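Local coordinates for protein GDSL-like Lipase (Parabacteroides distasonis, PDB 3P94) that probably hydrolyses ester bonds as a serine hydrolase of the SGNH (GDSL-like) family, perhaps acting on lysophospholipids, at residues P38-F43 / I190-V195; V25-N30 / E197-T202; L176-D179 / P183-E186; S163-K166 / G171-A174. All coordinates share one frame; numbering follows the deposited sequence.

Interaction 1. Residues P38-F43 / I190-V195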
loop_
_atom_site.group_PDB
_atom_site.type_symbol
_atom_site.label_atom_id
_atom_site.label_comp_id
_atom_site.label_asym_id
_atom_site.label_seq_id
_atom_site.Cartn_x
_atom_site.Cartn_y
_atom_site.Cartn_z
ATOM N N PRO A 38 -9.594 -5.202 10.750
ATOM C CA PRO A 38 -10.991 -5.249 11.215
ATOM C C PRO A 38 -11.909 -6.096 10.318
ATOM O O PRO A 38 -12.836 -6.720 10.823
ATOM C CB PRO A 38 -11.430 -3.779 11.242
ATOM C CG PRO A 38 -10.408 -3.024 10.522
ATOM C CD PRO A 38 -9.143 -3.804 10.537
ATOM N N ALA A 39 -11.624 -6.155 8.997
ATOM C CA ALA A 39 -12.403 -6.937 8.041
ATOM C C ALA A 39 -12.105 -8.451 8.159
ATOM O O ALA A 39 -13.028 -9.258 8.026
ATOM C CB ALA A 39 -12.113 -6.459 6.621
ATOM N N ASP A 40 -10.826 -8.827 8.376
ATOM C CA ASP A 40 -10.377 -10.226 8.454
ATOM C C ASP A 40 -9.222 -10.301 9.458
ATOM O O ASP A 40 -8.059 -10.291 9.070
ATOM C CB ASP A 40 -9.949 -10.708 7.045
ATOM C CG ASP A 40 -9.668 -12.196 6.881
ATOM O OD1 ASP A 40 -9.721 -12.922 7.884
ATOM O OD2 ASP A 40 -9.401 -12.631 5.734
ATOM N N SER A 41 -9.565 -10.381 10.752
ATOM C CA SER A 41 -8.639 -10.339 11.895
ATOM C C SER A 41 -7.497 -11.371 11.872
ATOM O O SER A 41 -6.475 -11.111 12.499
ATOM C CB SER A 41 -9.399 -10.458 13.209
ATOM O OG SER A 41 -10.002 -11.732 13.362
ATOM N N THR A 42 -7.634 -12.498 11.138
ATOM C CA THR A 42 -6.566 -13.501 11.116
ATOM C C THR A 42 -5.775 -13.542 9.782
ATOM O O THR A 42 -4.881 -14.380 9.675
ATOM C CB THR A 42 -7.103 -14.899 11.453
ATOM O OG1 THR A 42 -7.993 -15.339 10.426
ATOM C CG2 THR A 42 -7.766 -14.969 12.823
ATOM N N PHE A 43 -6.061 -12.640 8.802
ATOM C CA PHE A 43 -5.373 -12.633 7.493
ATOM C C PHE A 43 -3.844 -12.586 7.622
ATOM O O PHE A 43 -3.141 -13.352 6.956
ATOM C CB PHE A 43 -5.845 -11.483 6.572
ATOM C CG PHE A 43 -4.990 -11.318 5.335
ATOM C CD1 PHE A 43 -4.917 -12.325 4.379
ATOM C CD2 PHE A 43 -4.204 -10.183 5.159
ATOM C CE1 PHE A 43 -4.093 -12.187 3.256
ATOM C CE2 PHE A 43 -3.375 -10.049 4.039
ATOM C CZ PHE A 43 -3.325 -11.050 3.098
ATOM N N ILE A 190 -10.989 -10.626 -2.762
ATOM C CA ILE A 190 -10.442 -10.571 -4.136
ATOM C C ILE A 190 -8.937 -10.284 -4.023
ATOM O O ILE A 190 -8.113 -10.974 -4.623
ATOM C CB ILE A 190 -11.174 -9.507 -5.028
ATOM C CG1 ILE A 190 -12.598 -9.971 -5.396
ATOM C CG2 ILE A 190 -10.353 -9.157 -6.306
ATOM C CD1 ILE A 190 -13.475 -8.913 -5.974
HETATM N N MSE A 191 -8.593 -9.280 -3.219
HETATM C CA MSE A 191 -7.212 -8.867 -2.986
HETATM C C MSE A 191 -6.364 -9.988 -2.390
HETATM O O MSE A 191 -5.246 -10.213 -2.865
HETATM C CB MSE A 191 -7.173 -7.643 -2.072
HETATM C CG MSE A 191 -7.698 -6.382 -2.742
HETATM SE SE MSE A 191 -8.006 -5.015 -1.416
HETATM C CE MSE A 191 -6.220 -4.609 -0.943
ATOM N N GLU A 192 -6.889 -10.696 -1.367
ATOM C CA GLU A 192 -6.214 -11.796 -0.687
ATOM C C GLU A 192 -5.752 -12.871 -1.689
ATOM O O GLU A 192 -4.592 -13.270 -1.629
ATOM C CB GLU A 192 -7.131 -12.400 0.389
ATOM C CG GLU A 192 -6.589 -13.664 1.044
ATOM C CD GLU A 192 -7.449 -14.285 2.130
ATOM O OE1 GLU A 192 -8.453 -13.662 2.547
ATOM O OE2 GLU A 192 -7.099 -15.399 2.577
ATOM N N LYS A 193 -6.643 -13.306 -2.606
ATOM C CA LYS A 193 -6.356 -14.328 -3.611
ATOM C C LYS A 193 -5.206 -13.901 -4.523
ATOM O O LYS A 193 -4.281 -14.679 -4.722
ATOM C CB LYS A 193 -7.624 -14.650 -4.431
ATOM C CG LYS A 193 -7.463 -15.823 -5.388
ATOM C CD LYS A 193 -8.740 -16.089 -6.147
ATOM N N ILE A 194 -5.237 -12.655 -5.025
ATOM C CA ILE A 194 -4.231 -12.113 -5.945
ATOM C C ILE A 194 -2.862 -11.922 -5.251
ATOM O O ILE A 194 -1.839 -12.317 -5.814
ATOM C CB ILE A 194 -4.745 -10.780 -6.568
ATOM C CG1 ILE A 194 -6.030 -11.024 -7.394
ATOM C CG2 ILE A 194 -3.657 -10.106 -7.439
ATOM C CD1 ILE A 194 -6.825 -9.799 -7.655
ATOM N N VAL A 195 -2.841 -11.320 -4.046
ATOM C CA VAL A 195 -1.581 -11.051 -3.346
ATOM C C VAL A 195 -0.937 -12.354 -2.838
ATOM O O VAL A 195 0.287 -12.447 -2.852
ATOM C CB VAL A 195 -1.725 -9.970 -2.233
ATOM C CG1 VAL A 195 -2.398 -10.505 -0.959
ATOM C CG2 VAL A 195 -0.386 -9.316 -1.918
HETATM O O HOH W 1 -9.177 -11.052 3.487
#

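Interaction 2. Residues V25-N30 / E197-T202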
loop_
_atom_site.group_PDB
_atom_site.type_symbol
_atom_site.label_atom_id
_atom_site.label_comp_id
_atom_site.label_asym_id
_atom_site.label_seq_id
_atom_site.Cartn_x
_atom_site.Cartn_y
_atom_site.Cartn_z
ATOM N N VAL A 25 6.985 -11.363 5.519
ATOM C CA VAL A 25 6.487 -10.338 4.603
ATOM C C VAL A 25 5.831 -9.233 5.406
ATOM O O VAL A 25 4.984 -9.504 6.261
ATOM C CB VAL A 25 5.486 -10.902 3.541
ATOM C CG1 VAL A 25 4.977 -9.799 2.617
ATOM C CG2 VAL A 25 6.087 -12.048 2.722
ATOM N N VAL A 26 6.194 -7.991 5.105
ATOM C CA VAL A 26 5.625 -6.822 5.732
ATOM C C VAL A 26 4.677 -6.157 4.722
ATOM O O VAL A 26 5.038 -6.003 3.560
ATOM C CB VAL A 26 6.745 -5.863 6.220
ATOM C CG1 VAL A 26 6.193 -4.473 6.574
ATOM C CG2 VAL A 26 7.496 -6.470 7.408
ATOM N N PHE A 27 3.463 -5.812 5.158
ATOM C CA PHE A 27 2.493 -5.088 4.333
ATOM C C PHE A 27 2.571 -3.616 4.722
ATOM O O PHE A 27 2.184 -3.243 5.838
ATOM C CB PHE A 27 1.059 -5.643 4.503
ATOM C CG PHE A 27 0.730 -6.860 3.658
ATOM C CD1 PHE A 27 1.446 -8.040 3.802
ATOM C CD2 PHE A 27 -0.326 -6.834 2.754
ATOM C CE1 PHE A 27 1.150 -9.151 3.012
ATOM C CE2 PHE A 27 -0.645 -7.954 1.990
ATOM C CZ PHE A 27 0.088 -9.110 2.131
HETATM N N MSE A 28 3.122 -2.800 3.819
HETATM C CA MSE A 28 3.275 -1.352 3.993
HETATM C C MSE A 28 2.109 -0.680 3.261
HETATM O O MSE A 28 1.829 -0.996 2.093
HETATM C CB MSE A 28 4.677 -0.932 3.448
HETATM C CG MSE A 28 4.950 0.563 3.411
HETATM SE SE MSE A 28 4.590 1.479 5.119
HETATM C CE MSE A 28 5.530 0.435 6.297
ATOM N N GLY A 29 1.401 0.201 3.961
ATOM C CA GLY A 29 0.279 0.879 3.347
ATOM C C GLY A 29 -0.428 1.941 4.156
ATOM O O GLY A 29 0.032 2.390 5.215
ATOM N N ASN A 30 -1.559 2.349 3.613
ATOM C CA ASN A 30 -2.435 3.395 4.121
ATOM C C ASN A 30 -3.695 2.791 4.774
ATOM O O ASN A 30 -3.612 1.722 5.388
ATOM C CB ASN A 30 -2.790 4.336 2.967
ATOM C CG ASN A 30 -3.310 3.653 1.709
ATOM O OD1 ASN A 30 -4.109 2.693 1.742
ATOM N ND2 ASN A 30 -2.883 4.154 0.570
ATOM N N GLU A 197 -1.020 -15.306 -4.318
ATOM C CA GLU A 197 -0.436 -15.920 -5.519
ATOM C C GLU A 197 0.876 -15.194 -5.883
ATOM O O GLU A 197 1.859 -15.854 -6.198
ATOM C CB GLU A 197 -1.444 -15.861 -6.679
ATOM C CG GLU A 197 -1.210 -16.880 -7.780
ATOM C CD GLU A 197 -2.324 -16.991 -8.807
ATOM O OE1 GLU A 197 -3.502 -16.751 -8.451
ATOM O OE2 GLU A 197 -2.020 -17.349 -9.968
ATOM N N ALA A 198 0.894 -13.849 -5.792
ATOM C CA ALA A 198 2.085 -13.039 -6.072
ATOM C C ALA A 198 3.208 -13.304 -5.051
ATOM O O ALA A 198 4.355 -13.469 -5.453
ATOM C CB ALA A 198 1.726 -11.568 -6.076
ATOM N N ILE A 199 2.871 -13.375 -3.745
ATOM C CA ILE A 199 3.847 -13.638 -2.675
ATOM C C ILE A 199 4.456 -15.040 -2.838
ATOM O O ILE A 199 5.678 -15.173 -2.752
ATOM C CB ILE A 199 3.219 -13.431 -1.261
ATOM C CG1 ILE A 199 3.003 -11.924 -0.975
ATOM C CG2 ILE A 199 4.060 -14.076 -0.141
ATOM C CD1 ILE A 199 1.944 -11.607 0.107
ATOM N N HIS A 200 3.618 -16.077 -3.067
ATOM C CA HIS A 200 4.084 -17.461 -3.190
ATOM C C HIS A 200 4.987 -17.660 -4.421
ATOM O O HIS A 200 5.872 -18.500 -4.365
ATOM C CB HIS A 200 2.913 -18.461 -3.193
ATOM C CG HIS A 200 2.090 -18.444 -1.932
ATOM N ND1 HIS A 200 0.768 -18.868 -1.931
ATOM C CD2 HIS A 200 2.409 -18.019 -0.686
ATOM C CE1 HIS A 200 0.336 -18.700 -0.692
ATOM N NE2 HIS A 200 1.284 -18.183 0.091
ATOM N N LYS A 201 4.809 -16.861 -5.489
ATOM C CA LYS A 201 5.657 -16.942 -6.675
ATOM C C LYS A 201 6.977 -16.150 -6.468
ATOM O O LYS A 201 7.990 -16.543 -7.038
ATOM C CB LYS A 201 4.899 -16.500 -7.954
ATOM C CG LYS A 201 4.648 -15.004 -8.149
ATOM N N THR A 202 6.974 -15.095 -5.616
ATOM C CA THR A 202 8.121 -14.220 -5.328
ATOM C C THR A 202 8.988 -14.702 -4.144
ATOM O O THR A 202 10.215 -14.596 -4.207
ATOM C CB THR A 202 7.607 -12.788 -5.022
ATOM O OG1 THR A 202 6.672 -12.398 -6.022
ATOM C CG2 THR A 202 8.727 -11.738 -4.937
#

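Interaction 3. Residues L176-D179 / P183-E186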
loop_
_atom_site.group_PDB
_atom_site.type_symbol
_atom_site.label_atom_id
_atom_site.label_comp_id
_atom_site.label_asym_id
_atom_site.label_seq_id
_atom_site.Cartn_x
_atom_site.Cartn_y
_atom_site.Cartn_z
ATOM N N LEU A 176 -18.011 -3.960 -3.591
ATOM C CA LEU A 176 -16.600 -4.054 -3.207
ATOM C C LEU A 176 -16.155 -2.933 -2.281
ATOM O O LEU A 176 -15.064 -3.032 -1.722
ATOM C CB LEU A 176 -15.688 -4.075 -4.454
ATOM C CG LEU A 176 -15.865 -5.267 -5.429
ATOM C CD1 LEU A 176 -14.687 -5.345 -6.399
ATOM C CD2 LEU A 176 -15.990 -6.597 -4.679
ATOM N N SER A 177 -16.981 -1.884 -2.097
ATOM C CA SER A 177 -16.595 -0.728 -1.285
ATOM C C SER A 177 -17.792 0.088 -0.831
ATOM O O SER A 177 -18.694 0.339 -1.626
ATOM C CB SER A 177 -15.658 0.168 -2.094
ATOM O OG SER A 177 -15.137 1.256 -1.347
ATOM N N LYS A 178 -17.787 0.539 0.438
ATOM C CA LYS A 178 -18.874 1.377 0.962
ATOM C C LYS A 178 -18.704 2.850 0.551
ATOM O O LYS A 178 -19.709 3.511 0.280
ATOM C CB LYS A 178 -18.993 1.265 2.484
ATOM C CG LYS A 178 -19.790 0.044 2.943
ATOM C CD LYS A 178 -20.540 0.300 4.252
ATOM C CE LYS A 178 -21.872 0.992 4.040
ATOM N NZ LYS A 178 -22.024 2.158 4.944
ATOM N N ASP A 179 -17.449 3.357 0.484
ATOM C CA ASP A 179 -17.197 4.747 0.109
ATOM C C ASP A 179 -16.638 4.883 -1.328
ATOM O O ASP A 179 -16.311 6.000 -1.754
ATOM C CB ASP A 179 -16.232 5.420 1.124
ATOM C CG ASP A 179 -14.832 4.824 1.198
ATOM O OD1 ASP A 179 -14.622 3.711 0.654
ATOM O OD2 ASP A 179 -13.957 5.450 1.824
ATOM N N PRO A 183 -12.102 -0.956 0.593
ATOM C CA PRO A 183 -12.854 -2.190 0.343
ATOM C C PRO A 183 -13.650 -2.711 1.525
ATOM O O PRO A 183 -13.342 -2.454 2.683
ATOM C CB PRO A 183 -11.773 -3.218 -0.044
ATOM C CG PRO A 183 -10.488 -2.494 -0.064
ATOM C CD PRO A 183 -10.642 -1.183 0.593
ATOM N N THR A 184 -14.676 -3.474 1.198
ATOM C CA THR A 184 -15.476 -4.258 2.129
ATOM C C THR A 184 -14.738 -5.594 2.254
ATOM O O THR A 184 -13.711 -5.770 1.596
ATOM C CB THR A 184 -16.892 -4.427 1.549
ATOM O OG1 THR A 184 -16.737 -4.961 0.225
ATOM C CG2 THR A 184 -17.678 -3.114 1.533
ATOM N N LEU A 185 -15.291 -6.564 2.991
ATOM C CA LEU A 185 -14.684 -7.893 3.093
ATOM C C LEU A 185 -14.638 -8.574 1.709
ATOM O O LEU A 185 -13.645 -9.230 1.384
ATOM C CB LEU A 185 -15.452 -8.752 4.116
ATOM C CG LEU A 185 -14.949 -10.189 4.364
ATOM C CD1 LEU A 185 -13.466 -10.225 4.766
ATOM C CD2 LEU A 185 -15.814 -10.893 5.405
ATOM N N GLU A 186 -15.683 -8.375 0.880
ATOM C CA GLU A 186 -15.756 -8.932 -0.476
ATOM C C GLU A 186 -14.557 -8.466 -1.313
ATOM O O GLU A 186 -13.960 -9.272 -2.029
ATOM C CB GLU A 186 -17.076 -8.538 -1.160
ATOM C CG GLU A 186 -17.394 -9.369 -2.399
ATOM C CD GLU A 186 -18.743 -9.116 -3.048
ATOM O OE1 GLU A 186 -19.715 -8.822 -2.315
ATOM O OE2 GLU A 186 -18.836 -9.241 -4.290
#

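Interaction 4. Residues S163-K166 / G171-A174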
loop_
_atom_site.group_PDB
_atom_site.type_symbol
_atom_site.label_atom_id
_atom_site.label_comp_id
_atom_site.label_asym_id
_atom_site.label_seq_id
_atom_site.Cartn_x
_atom_site.Cartn_y
_atom_site.Cartn_z
ATOM N N SER A 163 -7.291 -4.002 -12.125
ATOM C CA SER A 163 -8.020 -4.646 -13.224
ATOM C C SER A 163 -9.086 -5.633 -12.724
ATOM O O SER A 163 -10.141 -5.775 -13.358
ATOM C CB SER A 163 -7.059 -5.359 -14.168
ATOM O OG SER A 163 -6.150 -4.428 -14.733
ATOM N N ALA A 164 -8.818 -6.294 -11.587
ATOM C CA ALA A 164 -9.724 -7.273 -10.983
ATOM C C ALA A 164 -10.920 -6.635 -10.263
ATOM O O ALA A 164 -11.920 -7.319 -10.031
ATOM C CB ALA A 164 -8.957 -8.134 -9.995
HETATM N N MSE A 165 -10.819 -5.354 -9.876
HETATM C CA MSE A 165 -11.874 -4.723 -9.074
HETATM C C MSE A 165 -12.596 -3.534 -9.731
HETATM O O MSE A 165 -13.656 -3.141 -9.233
HETATM C CB MSE A 165 -11.265 -4.236 -7.742
HETATM C CG MSE A 165 -10.665 -5.357 -6.904
HETATM SE SE MSE A 165 -9.592 -4.667 -5.440
HETATM C CE MSE A 165 -11.038 -4.348 -4.173
ATOM N N LYS A 166 -12.036 -2.941 -10.805
ATOM C CA LYS A 166 -12.624 -1.735 -11.413
ATOM C C LYS A 166 -13.997 -1.973 -12.057
ATOM O O LYS A 166 -14.281 -3.070 -12.528
ATOM C CB LYS A 166 -11.667 -1.123 -12.457
ATOM C CG LYS A 166 -11.384 -2.017 -13.668
ATOM C CD LYS A 166 -10.388 -1.397 -14.619
ATOM C CE LYS A 166 -10.167 -2.277 -15.823
ATOM N NZ LYS A 166 -9.163 -1.683 -16.749
ATOM N N GLY A 171 -13.824 3.111 -11.075
ATOM C CA GLY A 171 -14.034 3.260 -9.645
ATOM C C GLY A 171 -14.291 1.896 -9.048
ATOM O O GLY A 171 -14.168 0.879 -9.749
ATOM N N LEU A 172 -14.639 1.854 -7.758
ATOM C CA LEU A 172 -14.985 0.600 -7.088
ATOM C C LEU A 172 -16.508 0.442 -7.032
ATOM O O LEU A 172 -17.191 1.379 -6.638
ATOM C CB LEU A 172 -14.400 0.527 -5.663
ATOM C CG LEU A 172 -12.941 0.132 -5.528
ATOM C CD1 LEU A 172 -12.444 0.395 -4.134
ATOM C CD2 LEU A 172 -12.727 -1.336 -5.870
ATOM N N PRO A 173 -17.074 -0.720 -7.401
ATOM C CA PRO A 173 -18.537 -0.871 -7.289
ATOM C C PRO A 173 -18.964 -1.014 -5.824
ATOM O O PRO A 173 -18.138 -1.373 -4.981
ATOM C CB PRO A 173 -18.836 -2.127 -8.112
ATOM C CG PRO A 173 -17.560 -2.896 -8.133
ATOM C CD PRO A 173 -16.423 -1.950 -7.905
ATOM N N ALA A 174 -20.240 -0.716 -5.527
ATOM C CA ALA A 174 -20.835 -0.733 -4.182
ATOM C C ALA A 174 -20.614 -2.044 -3.414
ATOM O O ALA A 174 -20.403 -1.989 -2.207
ATOM C CB ALA A 174 -22.321 -0.449 -4.267
#

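Interaction 1. Residues P38-F43 / I190-V195
The C-terminal helix 185-202 meets the turn after helix 36-39 through Glu192, whose side chain touches both Asp40 and Phe43. The chain of Glu192 is extended. Its CG is anti to the backbone N (chi1 173°), and this sends the methylenes past the Phe43 ring, with CG 3.6 Å from Phe43 CE1. Ring and carboxylate planes stand 55° apart. One helical turn on, Val195 CG1 lies 4.2 Å from Phe43 CZ. In this flavodoxin-like alpha/beta fold the helix packs against one face of the central parallel sheet, and a type I turn from Asp40 to Phe43, with Phe43 N bonded to Asp40 O, carries the ring toward it. The two acid ends share their partners. Asp40 OD2 and Glu192 OE1 are 3.5 Å apart, two acceptors of like charge. A water donates to both, at 2.8 Å to Asp40 OD2 and 2.9 Å to Glu192 OE1. Arg46 and Lys189 each form salt bridges to both carboxylates, which probably keeps the pair ionised. With an alanine here in place of Glu192, Arg46, Lys189 and the water would probably lose one of their two carboxylates, and a gap would open beside the Phe43 ring.

Interaction 2. Residues V25-N30 / E197-T202
Ile199 places its two branches by its first torsion: CG1 is anti to the carbonyl carbon (chi1 -72°), which carries CD1 toward Phe27, while CG2 is anti to the backbone N and faces Val25. Phe27 also has CG anti to its carbonyl carbon (chi1 -83°), and its ring reaches toward the helix although its CB does not point there. This is helix-on-sheet packing in an alpha/beta fold of flavodoxin type. Strand 23-29 lies inside the parallel sheet, between strands 49-53 and 75-81, and the last helix of the chain packs against one face of it. The contact is buried and apolar. Ile199 CD1 lies 3.7 Å from Phe27 CZ and 3.9 Å from Phe27 CE1, so one methyl meets the far end of the ring. The approach is oblique. Val25 CG2 and Ile199 CG2 meet methyl to methyl at 4.1 Å. Phe49 on the neighbouring strand touches Val25, Phe27 and Ile199, and Phe44 meets the Phe27 ring edge-to-face. The end of the helix is held by polar bonds of its own. Thr202 OG1 bonds to Thr157 OG1 on the edge strand 157-159. Ala198 O accepts from Thr202 N at 3.1 Å and from Thr202 OG1 at 2.6 Å, the two donors reaching it from opposite faces of the carbonyl plane.

Interaction 3. Residues L176-D179 / P183-E186
The backbones of residues 176-179 and 183-186 come together where the loop turns into helix 185-202, with Thr184 N donating to Leu176 O at 3.0 Å. The bond is fairly straight at the hydrogen (161°), but the donor lies above the carbonyl plane. Segment 176-179 ends in Asp179, and His182 directly precedes segment 183-186; their arrangement with Ser31 is consistent with the catalytic triad of an SGNH hydrolase. Asp179 OD2 bonds to His182 ND1, and Ser177 OG bonds to His182 O: the first bond is to the His182 ring, the second to its backbone. Leu176 O also receives a CA-H...O contact from Pro183 CA at 3.1 Å. Thr184 sits at the N-cap position. Its OG1 lies between the backbone N and the carbonyl carbon (chi1 53°), and it bonds to Asn175 O. The same torsion lays the methyl CG2 over the backbone of the loop, 3.8 Å from both Ser177 CA and Lys178 N. The Lys178 and Thr184 side chains cross at about a right angle, with Lys178 CG 4.1 Å from Thr184 CG2, and the rest of the lysine chain leads away. A glycine in place of Thr184 would probably cost Asn175 O its hydroxyl partner and leave the backbone at Ser177 and Lys178 without the methyl that packs on it. Glu186, extended and also held by Asn175 through OE2, crosses Leu176 at about a right angle. Its CG lies 3.9 Å from Leu176 CD2.

Interaction 4. Residues S163-K166 / G171-A174
Met165, a selenomethionine, and Leu172 make the close apolar part of this contact, while Lys166 marks its outer side. The two segments are the end of helix 161-165 and the loop that follows it, on the way to the last helix of this flavodoxin-like fold. On the inner side, Leu172 CD2 is met by two carbons of Met165. It lies 3.7 Å from Met165 CB and 3.8 Å from Met165 CE. The chain of Met165 is bent at its last torsion (chi3 83°), and this brings CE back to the same leucine methyl that CB touches. Leu123, Leu176, Ile190 and Met191 also pack on Met165, so its side chain is shared between the loops and helix 185-202. The closest approach is at the end of the helix, where Pro173 CD lies 3.3 Å from Met165 O. On the solvent side the contact is looser. Lys166 is the first residue to leave the helix, and its long chain is extended and exposed. Gly171 N bonds to Asp167 OD1. Lys166 meets the loop mainly near its backbone, where Lys166 CA makes a CA-H...O contact to Gly171 O at 3.5 Å.

In the fold
From the N terminus, strand 23-29 comes first. Its contact with helix 185-202, interaction 2, closes the longest loop, and the other three lie inside it. The turn after helix 36-39 meets the same helix in interaction 1, which is nested in that loop and in turn encloses interactions 3 and 4. These two follow in series: interaction 4 runs from the end of helix 161-165 and closes at residues 171-174, before interaction 3 opens at 176. Helix 185-202 takes part in interactions 1, 2 and 3 and touches helix 161-165 of interaction 4 through Met191 and Met165. Phe27 packs on Phe43 and Val195, joining interactions 1 and 2, whereas interaction 2 does not touch interactions 3 and 4.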